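Local coordinates for amino acid ABC transporter, periplasmic amino acid-binding protein, putative (Streptococcus pneumoniae, PDB 4I62) that binds L-arginine and probably delivers it to a membrane ABC transporter as the extracellular solute-binding component of an amino acid uptake system, at residues Ala50-Gln55 and Glu199-Gly204; Lys73-Glu78 and Asp243-Lys248; Ala102-Ser107 and Tyr227-Lys232. All coordinates share one frame; numbering follows the deposited sequence.

Contact 1: Ala50-Gln55 and Glu199-Gly204; sequences APFEYQ and EPVAKG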
loop_
_atom_site.group_PDB
_atom_site.type_symbol
_atom_site.label_atom_id
_atom_site.label_comp_id
_atom_site.label_asym_id
_atom_site.label_seq_id
_atom_site.Cartn_x
_atom_site.Cartn_y
_atom_site.Cartn_z
ATOM N N ALA A 50 3.388 -6.228 1.342
ATOM C CA ALA A 50 4.107 -6.330 2.606
ATOM C C ALA A 50 4.964 -5.073 2.788
ATOM O O ALA A 50 5.592 -4.606 1.823
ATOM C CB ALA A 50 4.994 -7.565 2.627
ATOM N N PRO A 51 5.062 -4.547 4.011
ATOM C CA PRO A 51 4.616 -5.133 5.292
ATOM C C PRO A 51 3.162 -4.808 5.678
ATOM O O PRO A 51 2.674 -5.303 6.709
ATOM C CB PRO A 51 5.581 -4.476 6.316
ATOM C CG PRO A 51 5.850 -3.124 5.702
ATOM C CD PRO A 51 5.969 -3.397 4.230
ATOM N N PHE A 52 2.500 -3.969 4.893
ATOM C CA PHE A 52 1.184 -3.425 5.275
ATOM C C PHE A 52 0.079 -4.478 5.219
ATOM O O PHE A 52 -0.699 -4.646 6.185
ATOM C CB PHE A 52 0.890 -2.185 4.427
ATOM C CG PHE A 52 1.923 -1.126 4.640
ATOM C CD1 PHE A 52 1.885 -0.347 5.794
ATOM C CD2 PHE A 52 3.013 -1.005 3.776
ATOM C CE1 PHE A 52 2.887 0.563 6.063
ATOM C CE2 PHE A 52 4.026 -0.100 4.063
ATOM C CZ PHE A 52 3.961 0.676 5.200
ATOM N N GLU A 53 -0.018 -5.204 4.102
ATOM C CA GLU A 53 -0.944 -6.346 3.992
ATOM C C GLU A 53 -0.369 -7.329 2.985
ATOM O O GLU A 53 0.064 -6.920 1.900
ATOM C CB GLU A 53 -2.360 -5.919 3.596
ATOM C CG GLU A 53 -2.431 -4.967 2.403
ATOM C CD GLU A 53 -2.275 -3.513 2.774
ATOM O OE1 GLU A 53 -2.705 -3.208 3.936
ATOM O OE2 GLU A 53 -1.792 -2.672 1.966
ATOM N N TYR A 54 -0.404 -8.611 3.322
ATOM C CA TYR A 54 0.165 -9.622 2.446
ATOM C C TYR A 54 -0.413 -10.962 2.857
ATOM O O TYR A 54 -1.068 -11.105 3.895
ATOM C CB TYR A 54 1.703 -9.598 2.503
ATOM C CG TYR A 54 2.331 -9.843 3.873
ATOM C CD1 TYR A 54 2.445 -8.790 4.789
ATOM C CD2 TYR A 54 2.839 -11.102 4.235
ATOM C CE1 TYR A 54 3.052 -8.971 6.002
ATOM C CE2 TYR A 54 3.421 -11.292 5.478
ATOM C CZ TYR A 54 3.528 -10.229 6.348
ATOM O OH TYR A 54 4.115 -10.389 7.588
ATOM N N GLN A 55 -0.166 -11.957 2.011
ATOM C CA GLN A 55 -0.574 -13.328 2.293
ATOM C C GLN A 55 0.598 -14.101 2.848
ATOM O O GLN A 55 1.690 -14.123 2.247
ATOM C CB GLN A 55 -1.105 -14.026 1.044
ATOM C CG GLN A 55 -2.372 -13.423 0.469
ATOM C CD GLN A 55 -2.919 -14.248 -0.675
ATOM O OE1 GLN A 55 -3.532 -15.293 -0.459
ATOM N NE2 GLN A 55 -2.684 -13.797 -1.897
ATOM N N GLU A 199 9.228 2.709 -0.740
ATOM C CA GLU A 199 10.437 2.111 -0.206
ATOM C C GLU A 199 10.233 0.825 0.625
ATOM O O GLU A 199 10.919 -0.165 0.370
ATOM C CB GLU A 199 11.244 3.156 0.575
ATOM C CG GLU A 199 12.573 2.607 1.079
ATOM C CD GLU A 199 13.501 3.679 1.642
ATOM O OE1 GLU A 199 13.034 4.797 1.959
ATOM O OE2 GLU A 199 14.707 3.386 1.859
ATOM N N PRO A 200 9.335 0.822 1.619
ATOM C CA PRO A 200 9.242 -0.390 2.463
ATOM C C PRO A 200 8.755 -1.600 1.672
ATOM O O PRO A 200 9.158 -2.727 1.922
ATOM C CB PRO A 200 8.210 0.005 3.544
ATOM C CG PRO A 200 7.453 1.148 2.955
ATOM C CD PRO A 200 8.458 1.899 2.116
ATOM N N VAL A 201 7.891 -1.349 0.701
ATOM C CA VAL A 201 7.347 -2.404 -0.148
ATOM C C VAL A 201 8.425 -2.919 -1.116
ATOM O O VAL A 201 8.605 -4.128 -1.288
ATOM C CB VAL A 201 6.074 -1.903 -0.866
ATOM C CG1 VAL A 201 5.570 -2.920 -1.874
ATOM C CG2 VAL A 201 5.010 -1.619 0.190
ATOM N N ALA A 202 9.190 -2.004 -1.700
ATOM C CA ALA A 202 10.321 -2.399 -2.519
ATOM C C ALA A 202 11.302 -3.257 -1.731
ATOM O O ALA A 202 11.754 -4.304 -2.208
ATOM C CB ALA A 202 11.000 -1.166 -3.116
ATOM N N LYS A 203 11.616 -2.807 -0.529
ATOM C CA LYS A 203 12.552 -3.567 0.325
ATOM C C LYS A 203 12.027 -4.960 0.656
ATOM O O LYS A 203 12.800 -5.932 0.655
ATOM C CB LYS A 203 12.861 -2.824 1.627
ATOM C CG LYS A 203 13.753 -1.606 1.473
ATOM C CD LYS A 203 13.802 -0.837 2.802
ATOM C CE LYS A 203 14.901 0.212 2.861
ATOM N NZ LYS A 203 14.857 1.021 4.125
ATOM N N GLY A 204 10.719 -5.054 0.900
ATOM C CA GLY A 204 10.127 -6.351 1.204
ATOM C C GLY A 204 10.292 -7.316 0.039
ATOM O O GLY A 204 10.621 -8.491 0.229
HETATM O O HOH W 1 6.691 -6.095 -0.314
#
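With CG of Phe-52 set anti to its own carbonyl carbon (chi1 -60°), the ring edge reaches from the loop that leads into strand 54-58 to Pro-200 and Val-201, at the start of helix 199-208. Val-201, whose CG1 is anti to the backbone N (chi1 174°), turns its other methyl, CG2, to the same ring. Both residues meet the ring at its rim: CE2 of Phe-52 lies 3.8 Å from CG of Pro-200, which sits in the ring plane, while CD2 is 4.2 Å from CG2 of Val-201. One face of the ring is taken by Pro-51, whose CG stands 3.9 Å above the plane of Phe-52, offset toward the rim. Pro-51 follows a cis peptide bond and also touches the helix, CD to CB of Pro-200 at 4.1 Å. Proline suits the first turn of a helix, where N-H groups have no acceptor earlier in the helix, because it has no N-H to offer. Its compact ring meets Pro-51 through CB and Phe-52 through CG.

The polar side is handled by backbone. Ala-50 O receives a CA-H...O contact from Val-201 CA at 3.4 Å, with 159° at the hydrogen. A water donates to Ala-50 O at 2.8 Å and also to Val-201 O, bridging the two segments without a direct hydrogen bond. Phe-52 further meets Tyr-126 and Tyr-227 edge-to-face, and the neighbouring Glu-53 binds the arginine ligand. A loop of one lobe touching a helix of the other beside the ligand is what the closed, liganded clamshell of a type II periplasmic binding protein presents.

Contact 2: Lys73-Glu78 and Asp243-Lys248; sequences KAIATE and DKTIQK
Thr-245 fits against Ala-74, Ile-75 and Glu-78 where two helical segments approach to 9.5 Å between axes, with N-to-C directions 125° apart. The tight part is apolar and small. Thr-245 CG2, set anti to the backbone N, reaches Ala-74 CB at 3.6 Å and Ile-75 CG1 at 3.9 Å, the threonine and isoleucine chains crossing at about a right angle. The short alanine leaves room for the threonine methyl, and the larger, wholly apolar isoleucine suits the buried side. Threonine suits the boundary because its two branches do different work: the methyl packs, while OG1 donates to Ala-241 O within its own helix and lies 3.7 Å from Glu-78 CB.

Beyond this knot the interface turns polar and loose. Glu-78 bends at chi2 (63°), which brings its carboxylate round to the aliphatic end of Lys-244, OE2 lying 3.5 Å from CD. The same lysine makes a long salt bridge, NZ to Glu-78 OE1 at 3.5 Å, its hydrogen bond weak. Lys-248 adds a second positive charge, its NZ 4.5 Å from Glu-78 OE1, too far for a bond. Water links the two zones, donating to Glu-78 OE1 at 2.8 Å and to Thr-245 OG1. The methyl contacts are thus the close part of the interface, whereas at the carboxylate two nearby lysines would favour the ionised form, through one long salt bridge and one more distant charge.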
loop_
_atom_site.group_PDB
_atom_site.type_symbol
_atom_site.label_atom_id
_atom_site.label_comp_id
_atom_site.label_asym_id
_atom_site.label_seq_id
_atom_site.Cartn_x
_atom_site.Cartn_y
_atom_site.Cartn_z
ATOM N N LYS A 73 -7.700 -4.190 13.229
ATOM C CA LYS A 73 -8.163 -4.848 14.455
ATOM C C LYS A 73 -8.303 -3.849 15.604
ATOM O O LYS A 73 -9.265 -3.912 16.384
ATOM C CB LYS A 73 -7.165 -5.940 14.870
ATOM C CG LYS A 73 -7.182 -7.195 14.019
ATOM C CD LYS A 73 -6.054 -8.158 14.501
ATOM C CE LYS A 73 -5.933 -9.413 13.659
ATOM N NZ LYS A 73 -4.744 -10.173 14.135
ATOM N N ALA A 74 -7.347 -2.939 15.722
ATOM C CA ALA A 74 -7.405 -1.945 16.785
ATOM C C ALA A 74 -8.607 -1.019 16.611
ATOM O O ALA A 74 -9.269 -0.652 17.584
ATOM C CB ALA A 74 -6.078 -1.159 16.883
ATOM N N ILE A 75 -8.892 -0.611 15.367
ATOM C CA ILE A 75 -10.053 0.229 15.113
ATOM C C ILE A 75 -11.347 -0.518 15.435
ATOM O O ILE A 75 -12.244 0.032 16.043
ATOM C CB ILE A 75 -10.027 0.758 13.645
ATOM C CG1 ILE A 75 -8.799 1.627 13.415
ATOM C CG2 ILE A 75 -11.336 1.468 13.316
ATOM C CD1 ILE A 75 -8.523 1.899 11.940
ATOM N N ALA A 76 -11.448 -1.772 15.004
ATOM C CA ALA A 76 -12.652 -2.555 15.270
ATOM C C ALA A 76 -12.852 -2.711 16.780
ATOM O O ALA A 76 -13.969 -2.581 17.260
ATOM C CB ALA A 76 -12.571 -3.912 14.587
ATOM N N THR A 77 -11.777 -2.960 17.533
ATOM C CA THR A 77 -11.846 -3.083 18.998
ATOM C C THR A 77 -12.344 -1.759 19.604
ATOM O O THR A 77 -13.214 -1.754 20.499
ATOM C CB THR A 77 -10.448 -3.425 19.585
ATOM O OG1 THR A 77 -10.064 -4.738 19.148
ATOM C CG2 THR A 77 -10.470 -3.385 21.109
ATOM N N GLU A 78 -11.814 -0.629 19.129
ATOM C CA GLU A 78 -12.253 0.701 19.580
ATOM C C GLU A 78 -13.752 0.909 19.374
ATOM O O GLU A 78 -14.424 1.462 20.252
ATOM C CB GLU A 78 -11.450 1.811 18.873
ATOM C CG GLU A 78 -11.923 3.235 19.179
ATOM C CD GLU A 78 -11.782 3.595 20.640
ATOM O OE1 GLU A 78 -10.816 3.120 21.285
ATOM O OE2 GLU A 78 -12.637 4.361 21.152
ATOM N N ASP A 243 -8.953 8.139 14.109
ATOM C CA ASP A 243 -7.848 9.023 14.522
ATOM C C ASP A 243 -7.449 8.824 15.982
ATOM O O ASP A 243 -6.269 8.934 16.297
ATOM C CB ASP A 243 -8.211 10.482 14.231
ATOM C CG ASP A 243 -8.086 10.808 12.748
ATOM O OD1 ASP A 243 -7.642 9.927 11.964
ATOM O OD2 ASP A 243 -8.385 11.921 12.337
ATOM N N LYS A 244 -8.410 8.544 16.868
ATOM C CA LYS A 244 -8.074 8.211 18.249
ATOM C C LYS A 244 -7.153 6.990 18.281
ATOM O O LYS A 244 -6.210 6.927 19.058
ATOM C CB LYS A 244 -9.359 7.927 19.037
ATOM C CG LYS A 244 -9.130 7.424 20.447
ATOM C CD LYS A 244 -10.458 7.060 21.097
ATOM C CE LYS A 244 -10.314 6.772 22.582
ATOM N NZ LYS A 244 -9.248 5.782 22.873
ATOM N N THR A 245 -7.465 6.006 17.440
ATOM C CA THR A 245 -6.687 4.772 17.381
ATOM C C THR A 245 -5.279 5.007 16.830
ATOM O O THR A 245 -4.294 4.539 17.410
ATOM C CB THR A 245 -7.439 3.693 16.562
ATOM O OG1 THR A 245 -8.741 3.501 17.092
ATOM C CG2 THR A 245 -6.699 2.369 16.573
ATOM N N ILE A 246 -5.193 5.754 15.721
ATOM C CA ILE A 246 -3.893 6.080 15.168
ATOM C C ILE A 246 -3.059 6.864 16.177
ATOM O O ILE A 246 -1.884 6.562 16.374
ATOM C CB ILE A 246 -4.024 6.831 13.826
ATOM C CG1 ILE A 246 -4.600 5.882 12.758
ATOM C CG2 ILE A 246 -2.677 7.365 13.384
ATOM C CD1 ILE A 246 -5.084 6.625 11.496
ATOM N N GLN A 247 -3.651 7.868 16.814
ATOM C CA GLN A 247 -2.951 8.679 17.817
ATOM C C GLN A 247 -2.347 7.802 18.933
ATOM O O GLN A 247 -1.199 7.947 19.316
ATOM C CB GLN A 247 -3.934 9.710 18.383
ATOM C CG GLN A 247 -3.386 10.613 19.531
ATOM C CD GLN A 247 -4.398 11.655 20.021
ATOM O OE1 GLN A 247 -5.036 11.489 21.075
ATOM N NE2 GLN A 247 -4.510 12.759 19.295
ATOM N N LYS A 248 -3.150 6.873 19.427
ATOM C CA LYS A 248 -2.699 5.992 20.490
ATOM C C LYS A 248 -1.525 5.118 20.036
ATOM O O LYS A 248 -0.528 4.965 20.757
ATOM C CB LYS A 248 -3.885 5.119 20.924
ATOM C CG LYS A 248 -3.559 4.103 21.991
ATOM C CD LYS A 248 -4.743 3.185 22.292
ATOM C CE LYS A 248 -5.944 3.965 22.794
ATOM N NZ LYS A 248 -6.921 3.092 23.521
HETATM O O HOH W 2 -8.306 3.187 20.027
#

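Contact 3: Ala102-Ser107 and Tyr227-Lys232; sequences ADLAIS and YAVAMK. With ARG (arginine), chain B.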
loop_
_atom_site.group_PDB
_atom_site.type_symbol
_atom_site.label_atom_id
_atom_site.label_comp_id
_atom_site.label_asym_id
_atom_site.label_seq_id
_atom_site.Cartn_x
_atom_site.Cartn_y
_atom_site.Cartn_z
ATOM N N ALA A 102 -17.649 -1.284 1.337
ATOM C CA ALA A 102 -16.740 -1.397 2.478
ATOM C C ALA A 102 -16.838 -0.117 3.287
ATOM O O ALA A 102 -17.195 0.937 2.744
ATOM C CB ALA A 102 -15.307 -1.634 2.013
ATOM N N ASP A 103 -16.512 -0.185 4.577
ATOM C CA ASP A 103 -16.556 0.985 5.452
ATOM C C ASP A 103 -15.265 1.807 5.437
ATOM O O ASP A 103 -15.311 3.041 5.542
ATOM C CB ASP A 103 -16.820 0.524 6.883
ATOM C CG ASP A 103 -18.128 -0.218 7.002
ATOM O OD1 ASP A 103 -19.148 0.308 6.499
ATOM O OD2 ASP A 103 -18.155 -1.350 7.549
ATOM N N LEU A 104 -14.126 1.125 5.346
ATOM C CA LEU A 104 -12.808 1.774 5.352
ATOM C C LEU A 104 -11.959 1.115 4.287
ATOM O O LEU A 104 -12.123 -0.077 4.033
ATOM C CB LEU A 104 -12.076 1.594 6.700
ATOM C CG LEU A 104 -12.759 2.164 7.925
ATOM C CD1 LEU A 104 -11.961 1.794 9.175
ATOM C CD2 LEU A 104 -12.936 3.695 7.810
ATOM N N ALA A 105 -11.026 1.886 3.741
ATOM C CA ALA A 105 -9.899 1.317 3.004
ATOM C C ALA A 105 -8.673 1.483 3.884
ATOM O O ALA A 105 -8.291 2.617 4.200
ATOM C CB ALA A 105 -9.681 2.022 1.675
ATOM N N ILE A 106 -8.079 0.357 4.272
ATOM C CA ILE A 106 -6.817 0.362 5.015
ATOM C C ILE A 106 -5.895 -0.544 4.191
ATOM O O ILE A 106 -5.935 -1.773 4.319
ATOM C CB ILE A 106 -6.944 -0.140 6.478
ATOM C CG1 ILE A 106 -8.105 0.563 7.194
ATOM C CG2 ILE A 106 -5.619 0.119 7.190
ATOM C CD1 ILE A 106 -8.316 0.077 8.640
ATOM N N SER A 107 -5.115 0.081 3.303
ATOM C CA SER A 107 -4.485 -0.691 2.249
ATOM C C SER A 107 -3.262 0.046 1.710
ATOM O O SER A 107 -3.019 0.054 0.482
ATOM C CB SER A 107 -5.489 -0.986 1.126
ATOM O OG SER A 107 -5.046 -2.007 0.221
ATOM N N TYR A 227 0.404 7.782 4.000
ATOM C CA TYR A 227 -0.676 6.824 4.028
ATOM C C TYR A 227 -1.728 7.234 5.074
ATOM O O TYR A 227 -1.391 7.743 6.142
ATOM C CB TYR A 227 -0.191 5.430 4.424
ATOM C CG TYR A 227 0.719 4.710 3.489
ATOM C CD1 TYR A 227 1.050 5.210 2.240
ATOM C CD2 TYR A 227 1.258 3.487 3.893
ATOM C CE1 TYR A 227 1.918 4.480 1.388
ATOM C CE2 TYR A 227 2.109 2.772 3.074
ATOM C CZ TYR A 227 2.438 3.273 1.835
ATOM O OH TYR A 227 3.278 2.505 1.039
ATOM N N ALA A 228 -2.991 6.974 4.730
ATOM C CA ALA A 228 -4.103 7.278 5.609
ATOM C C ALA A 228 -5.228 6.285 5.348
ATOM O O ALA A 228 -5.245 5.577 4.316
ATOM C CB ALA A 228 -4.555 8.708 5.400
ATOM N N VAL A 229 -6.166 6.209 6.283
ATOM C CA VAL A 229 -7.361 5.399 6.116
ATOM C C VAL A 229 -8.409 6.208 5.370
ATOM O O VAL A 229 -8.683 7.350 5.738
ATOM C CB VAL A 229 -7.893 4.997 7.489
ATOM C CG1 VAL A 229 -9.238 4.267 7.371
ATOM C CG2 VAL A 229 -6.848 4.201 8.267
ATOM N N ALA A 230 -8.974 5.622 4.308
ATOM C CA ALA A 230 -10.019 6.337 3.545
ATOM C C ALA A 230 -11.383 5.877 3.968
ATOM O O ALA A 230 -11.615 4.689 4.270
ATOM C CB ALA A 230 -9.850 6.090 2.042
ATOM N N MET A 231 -12.308 6.817 3.965
ATOM C CA MET A 231 -13.691 6.534 4.308
ATOM C C MET A 231 -14.595 7.478 3.507
ATOM O O MET A 231 -14.117 8.396 2.840
ATOM C CB MET A 231 -13.911 6.667 5.818
ATOM C CG MET A 231 -13.751 8.058 6.329
ATOM S SD MET A 231 -13.386 8.117 8.104
ATOM C CE MET A 231 -11.617 7.792 8.081
ATOM N N LYS A 232 -15.890 7.209 3.542
ATOM C CA LYS A 232 -16.817 8.068 2.825
ATOM C C LYS A 232 -16.787 9.483 3.369
ATOM O O LYS A 232 -16.550 9.720 4.564
ATOM C CB LYS A 232 -18.231 7.501 2.829
ATOM C CG LYS A 232 -18.491 6.542 1.667
ATOM C CD LYS A 232 -19.892 5.944 1.753
ATOM C CE LYS A 232 -20.957 7.019 1.605
ATOM N NZ LYS A 232 -20.858 7.694 0.269
HETATM N N ARG B . 0.334 4.048 -1.888
HETATM C CA ARG B . -0.132 3.759 -3.270
HETATM C C ARG B . -1.500 4.381 -3.539
HETATM O O ARG B . -2.222 4.710 -2.575
HETATM C CB ARG B . -0.098 2.270 -3.558
HETATM C CG ARG B . -0.901 1.437 -2.555
HETATM C CD ARG B . -1.088 0.009 -3.024
HETATM N NE ARG B . -1.574 -0.811 -1.930
HETATM C CZ ARG B . -1.868 -2.092 -2.014
HETATM N NH1 ARG B . -2.319 -2.739 -0.944
HETATM N NH2 ARG B . -1.724 -2.733 -3.173
HETATM O OXT ARG B . -1.855 4.487 -4.760
HETATM O O HOH W 3 -17.061 4.911 4.815
HETATM O O HOH W 4 -4.444 2.875 4.043
#
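Ala-105 and Ala-230 form a single antiparallel bridge in the first lobe of this type II periplasmic binding fold, where the chain returning from the second lobe runs beside 102-107. The pair is hydrogen-bonded both ways: Ala-105 N gives to Ala-230 O at 2.9 Å, nearly straight at 166°, and Ala-230 N gives back to Ala-105 O at 3.1 Å. Their small methyls share one side, 4.1 Å apart CB to CB, and suit a place covered by helix 90-98.

Leu-104 points to the other side. Its CB starts 4.0 Å from both Val-229 CG1 and Ala-230 O, and CG and CD1 stay close to that same valine methyl. At the tip, CD2 touches both Val-229 CG1 at 3.8 Å and Met-231 CB at 3.7 Å. The branched leucine thus packs on alternate residues of the facing segment, and Ile-106 CG1 adds to the cluster by packing on Val-229 CG1.

Waters continue the pairing at both ends, one joining Asp-103 O to Lys-232 N, the other Ser-107 N to Ala-228 O. Beyond the latter, Ser-107 turns to the ligand: its carbonyl O accepts from both NE and NH1 of the bound arginine, with NE at 2.9 Å.

In the fold
Contacts 1 and 3 meet at the arginine site. Three acceptors surround the ligand's NH1, Glu-53 OE2 and the O and OG of Ser-107, so one segment of each contact takes part in holding the guanidinium group; Glu-53 OE2 lies 3.1 Å from Ser-107 C. Nearby, Phe-52 CZ packs 3.5 Å from Tyr-227 CE2. Contact 2 lies farther off, its centre about 22 Å from that of contact 1, but it touches contact 3 through the core: Ile-75 CD1 is 3.8 Å from Ile-106 CD1. Strand 226-232 and helix 236-251 follow each other in the chain, so contacts 3 and 2 involve consecutive elements, while contact 1 spans the two lobes.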